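Local coordinates for protein 2,3-dehydroadipyl-CoA hydratase (Escherichia coli, PDB 4FZW) that catalyses the reversible hydration of 2,3-dehydroadipyl-CoA to 3-hydroxyadipyl-CoA, a step in the breakdown of phenylacetate, at residues C53-T56 with F61-A64; A89-F94 with A114-V119. All coordinates share one frame; numbering follows the deposited sequence.

Interaction 1 (C53-T56 with F61-A64)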
loop_
_atom_site.group_PDB
_atom_site.type_symbol
_atom_site.label_atom_id
_atom_site.label_comp_id
_atom_site.label_asym_id
_atom_site.label_seq_id
_atom_site.Cartn_x
_atom_site.Cartn_y
_atom_site.Cartn_z
ATOM N N CYS B 53 -10.006 3.027 -28.534
ATOM C CA CYS B 53 -9.180 2.259 -29.450
ATOM C C CYS B 53 -9.570 0.761 -29.375
ATOM O O CYS B 53 -10.132 0.297 -28.368
ATOM C CB CYS B 53 -7.693 2.492 -29.166
ATOM S SG CYS B 53 -6.506 1.703 -30.292
ATOM N N VAL B 54 -9.319 0.040 -30.467
ATOM C CA VAL B 54 -9.467 -1.400 -30.517
ATOM C C VAL B 54 -8.135 -1.892 -31.062
ATOM O O VAL B 54 -7.594 -1.291 -32.004
ATOM C CB VAL B 54 -10.607 -1.835 -31.486
ATOM C CG1 VAL B 54 -10.561 -3.334 -31.777
ATOM C CG2 VAL B 54 -11.957 -1.425 -30.949
ATOM N N ILE B 55 -7.609 -2.977 -30.493
ATOM C CA ILE B 55 -6.335 -3.551 -30.943
ATOM C C ILE B 55 -6.533 -5.014 -31.358
ATOM O O ILE B 55 -7.030 -5.826 -30.589
ATOM C CB ILE B 55 -5.237 -3.447 -29.836
ATOM C CG1 ILE B 55 -4.784 -1.995 -29.646
ATOM C CG2 ILE B 55 -4.033 -4.313 -30.162
ATOM C CD1 ILE B 55 -3.506 -1.843 -28.754
ATOM N N THR B 56 -6.113 -5.359 -32.562
ATOM C CA THR B 56 -6.346 -6.713 -33.043
ATOM C C THR B 56 -5.257 -7.233 -33.960
ATOM O O THR B 56 -4.458 -6.460 -34.502
ATOM C CB THR B 56 -7.695 -6.836 -33.795
ATOM O OG1 THR B 56 -8.028 -8.215 -33.939
ATOM C CG2 THR B 56 -7.609 -6.224 -35.182
ATOM N N PHE B 61 -3.450 -15.348 -35.530
ATOM C CA PHE B 61 -2.683 -14.772 -34.422
ATOM C C PHE B 61 -3.126 -13.361 -34.018
ATOM O O PHE B 61 -3.511 -12.529 -34.851
ATOM C CB PHE B 61 -1.181 -14.755 -34.736
ATOM C CG PHE B 61 -0.552 -16.125 -34.866
ATOM C CD1 PHE B 61 -0.052 -16.778 -33.752
ATOM C CD2 PHE B 61 -0.427 -16.745 -36.103
ATOM C CE1 PHE B 61 0.548 -18.034 -33.864
ATOM C CE2 PHE B 61 0.173 -17.994 -36.214
ATOM C CZ PHE B 61 0.658 -18.636 -35.091
ATOM N N PHE B 62 -3.093 -13.122 -32.712
ATOM C CA PHE B 62 -3.221 -11.782 -32.164
ATOM C C PHE B 62 -1.790 -11.272 -32.119
ATOM O O PHE B 62 -1.415 -10.362 -32.848
ATOM C CB PHE B 62 -3.836 -11.825 -30.755
ATOM C CG PHE B 62 -3.933 -10.469 -30.087
ATOM C CD1 PHE B 62 -4.907 -9.554 -30.474
ATOM C CD2 PHE B 62 -3.043 -10.107 -29.076
ATOM C CE1 PHE B 62 -4.988 -8.297 -29.866
ATOM C CE2 PHE B 62 -3.121 -8.855 -28.462
ATOM C CZ PHE B 62 -4.095 -7.952 -28.853
ATOM N N ALA B 63 -0.990 -11.909 -31.275
ATOM C CA ALA B 63 0.450 -11.741 -31.279
ATOM C C ALA B 63 1.051 -12.957 -30.587
ATOM O O ALA B 63 0.736 -13.255 -29.435
ATOM C CB ALA B 63 0.861 -10.460 -30.578
ATOM N N ALA B 64 1.889 -13.683 -31.312
ATOM C CA ALA B 64 2.537 -14.860 -30.769
ATOM C C ALA B 64 3.924 -14.517 -30.232
ATOM O O ALA B 64 4.942 -14.857 -30.837
ATOM C CB ALA B 64 2.622 -15.937 -31.828
#
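Phe62, at a corner of the chain beside strand 63-64, reaches back to the C-terminal end of strand 52-56, where its ring meets Ile55 and Thr56. The contact joins the two beta sheets of the crotonase fold: 52-56 is an inner strand of the larger sheet, 63-64 an outermost strand, within this chain, of the smaller one, and the chain turns at Phe62 between them. The closest pair of CA atoms is Thr56 and Phe62, 6.0 Å apart, and no hydrogen bond links the segments.

The apolar part rests on one branch of Ile55. Its CG2 lies anti to the backbone N (CG1 takes chi1 -71°) and comes within 3.9 Å of Phe62 CZ, the two side chains crossing obliquely. Phe62 in turn has CG anti to its own N, chi1 177°, which extends the ring from the corner toward the strand end. Thr56 adds backbone carbon: its CA is 3.8 Å from Phe62 CE1, while its side chain points away and OG1 is hydrogen-bonded to the carbonyl oxygen of Ala101.

The polar part is an edge approach. Ile55 O lies in the plane of the Phe62 ring, 3.3 Å from CE1, thus facing the ring's C-H rim. Val102 packs on the same phenyl group, and Asn27 ND2 binds Phe62 O, tying down the backbone of the corner.

All three touching residues are buried. A carbonyl oxygen in the plane of a ring faces weakly positive hydrogens, and this placing is consistent with a weak electrostatic component beside the apolar one; with no hydrogen bond between the segments, what they share directly is the packing of the phenyl ring on the strand end.

Interaction 2 (A89-F94 with A114-V119)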
loop_
_atom_site.group_PDB
_atom_site.type_symbol
_atom_site.label_atom_id
_atom_site.label_comp_id
_atom_site.label_asym_id
_atom_site.label_seq_id
_atom_site.Cartn_x
_atom_site.Cartn_y
_atom_site.Cartn_z
ATOM N N ALA B 89 5.202 1.051 -20.435
ATOM C CA ALA B 89 4.577 2.004 -19.504
ATOM C C ALA B 89 3.904 3.133 -20.255
ATOM O O ALA B 89 2.931 3.703 -19.778
ATOM C CB ALA B 89 5.576 2.567 -18.483
ATOM N N ARG B 90 4.415 3.465 -21.433
ATOM C CA ARG B 90 3.737 4.474 -22.240
ATOM C C ARG B 90 2.437 3.933 -22.829
ATOM O O ARG B 90 1.476 4.682 -22.965
ATOM C CB ARG B 90 4.650 5.051 -23.328
ATOM C CG ARG B 90 5.692 6.019 -22.785
ATOM C CD ARG B 90 6.882 6.127 -23.707
ATOM N NE ARG B 90 6.580 6.938 -24.878
ATOM C CZ ARG B 90 7.496 7.355 -25.741
ATOM N NH1 ARG B 90 8.774 7.042 -25.548
ATOM N NH2 ARG B 90 7.129 8.080 -26.787
ATOM N N LEU B 91 2.406 2.643 -23.170
ATOM C CA LEU B 91 1.160 1.985 -23.634
ATOM C C LEU B 91 0.078 2.051 -22.567
ATOM O O LEU B 91 -1.056 2.439 -22.842
ATOM C CB LEU B 91 1.373 0.508 -24.000
ATOM C CG LEU B 91 2.285 0.085 -25.146
ATOM C CD1 LEU B 91 2.328 -1.432 -25.210
ATOM C CD2 LEU B 91 1.814 0.678 -26.461
ATOM N N GLN B 92 0.459 1.666 -21.349
ATOM C CA GLN B 92 -0.436 1.658 -20.205
ATOM C C GLN B 92 -0.914 3.047 -19.800
ATOM O O GLN B 92 -1.918 3.178 -19.122
ATOM C CB GLN B 92 0.249 1.001 -19.008
ATOM C CG GLN B 92 -0.330 1.459 -17.681
ATOM C CD GLN B 92 0.220 0.696 -16.519
ATOM O OE1 GLN B 92 -0.369 -0.311 -16.089
ATOM N NE2 GLN B 92 1.359 1.167 -15.982
ATOM N N ALA B 93 -0.195 4.083 -20.210
ATOM C CA ALA B 93 -0.544 5.441 -19.827
ATOM C C ALA B 93 -1.575 6.019 -20.790
ATOM O O ALA B 93 -2.117 7.104 -20.572
ATOM C CB ALA B 93 0.716 6.318 -19.764
ATOM N N PHE B 94 -1.860 5.281 -21.855
ATOM C CA PHE B 94 -2.923 5.681 -22.757
ATOM C C PHE B 94 -4.172 5.922 -21.914
ATOM O O PHE B 94 -4.582 5.063 -21.142
ATOM C CB PHE B 94 -3.159 4.611 -23.829
ATOM C CG PHE B 94 -4.296 4.929 -24.775
ATOM C CD1 PHE B 94 -4.189 5.961 -25.695
ATOM C CD2 PHE B 94 -5.464 4.194 -24.749
ATOM C CE1 PHE B 94 -5.230 6.257 -26.570
ATOM C CE2 PHE B 94 -6.517 4.487 -25.629
ATOM C CZ PHE B 94 -6.393 5.520 -26.542
ATOM N N ALA B 114 -2.670 -7.965 -24.333
ATOM C CA ALA B 114 -4.112 -8.070 -24.073
ATOM C C ALA B 114 -4.495 -7.768 -22.607
ATOM O O ALA B 114 -5.418 -7.001 -22.339
ATOM C CB ALA B 114 -4.620 -9.432 -24.519
ATOM N N LEU B 115 -3.761 -8.362 -21.675
ATOM C CA LEU B 115 -3.877 -8.022 -20.266
ATOM C C LEU B 115 -3.736 -6.515 -20.058
ATOM O O LEU B 115 -4.401 -5.935 -19.199
ATOM C CB LEU B 115 -2.811 -8.758 -19.452
ATOM C CG LEU B 115 -2.959 -10.278 -19.340
ATOM C CD1 LEU B 115 -1.640 -10.955 -18.984
ATOM C CD2 LEU B 115 -4.047 -10.630 -18.335
ATOM N N LEU B 116 -2.875 -5.883 -20.848
ATOM C CA LEU B 116 -2.657 -4.446 -20.724
ATOM C C LEU B 116 -3.915 -3.650 -21.066
ATOM O O LEU B 116 -4.109 -2.530 -20.571
ATOM C CB LEU B 116 -1.465 -3.992 -21.575
ATOM C CG LEU B 116 -0.967 -2.542 -21.466
ATOM C CD1 LEU B 116 0.564 -2.431 -21.669
ATOM C CD2 LEU B 116 -1.726 -1.634 -22.451
ATOM N N CYS B 117 -4.776 -4.235 -21.894
ATOM C CA CYS B 117 -5.988 -3.546 -22.333
ATOM C C CYS B 117 -7.069 -3.538 -21.244
ATOM O O CYS B 117 -7.000 -4.305 -20.280
ATOM C CB CYS B 117 -6.511 -4.142 -23.651
ATOM S SG CYS B 117 -5.336 -4.080 -25.042
ATOM N N ASP B 118 -8.046 -2.651 -21.375
ATOM C CA ASP B 118 -9.028 -2.486 -20.313
ATOM C C ASP B 118 -10.026 -3.640 -20.383
ATOM O O ASP B 118 -10.521 -4.146 -19.364
ATOM C CB ASP B 118 -9.741 -1.139 -20.466
ATOM C CG ASP B 118 -8.766 0.044 -20.509
ATOM O OD1 ASP B 118 -7.955 0.198 -19.562
ATOM O OD2 ASP B 118 -8.798 0.810 -21.497
ATOM N N VAL B 119 -10.284 -4.080 -21.610
ATOM C CA VAL B 119 -11.278 -5.104 -21.866
ATOM C C VAL B 119 -10.781 -6.060 -22.934
ATOM O O VAL B 119 -10.176 -5.651 -23.926
ATOM C CB VAL B 119 -12.602 -4.479 -22.364
ATOM C CG1 VAL B 119 -13.681 -5.553 -22.464
ATOM C CG2 VAL B 119 -13.034 -3.302 -21.454
#
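Two helix ends of the crotonase fold pack together here, the C-terminal end of helix 84-92 against that of helix 109-116, just before the chain enters strand 119-123 of the larger sheet. Leu116 supplies most of the contact. Its CG stands anti to the backbone N, chi1 -173°, and sends both methyls to helix 84-92: CD1 lies 3.8 Å from Leu91 CB, and CD2 is 4.1 Å from the same carbon. The two leucine side chains cross at about a right angle, with both methyls of Leu116 turned to Leu91 CB. Leu98 of the sheet also packs on Leu116, while Leu37 and Val38 of helix 31-46 pack on Leu91. With an alanine in place of Leu116, CG and both methyls are gone, which would probably open a gap beside Leu91 CB and between the helix ends. As the chain leaves helix 109-116, Cys117 N is hydrogen-bonded to Ala114 O, and Lys153 of a second subunit donates to the carbonyl oxygens of Leu115 and Cys117. Gln92 adds its backbone N, 4.1 Å from Leu116 CD2.

In the fold
Both contacts are buried and almost equal in area, and neither has a hydrogen bond between its segments. Interaction 1 closes a loop of four residues and joins sheet to sheet; interaction 2 closes a longer excursion and packs helix end on helix end. An aromatic edge against a carbonyl sets the first apart from the mainly aliphatic second, whose Gln92 is partly exposed. Interaction 1 has no other subunit on its segments, whereas interaction 2, though nearer the centre of the chain, is touched by two neighbouring subunits. Their centres are 12 Å apart, and they meet where Cys53 packs on Phe94 and Phe62 on Ala114. Leu98 of strand 98-102 touches Ile55 and Leu116, one from each contact.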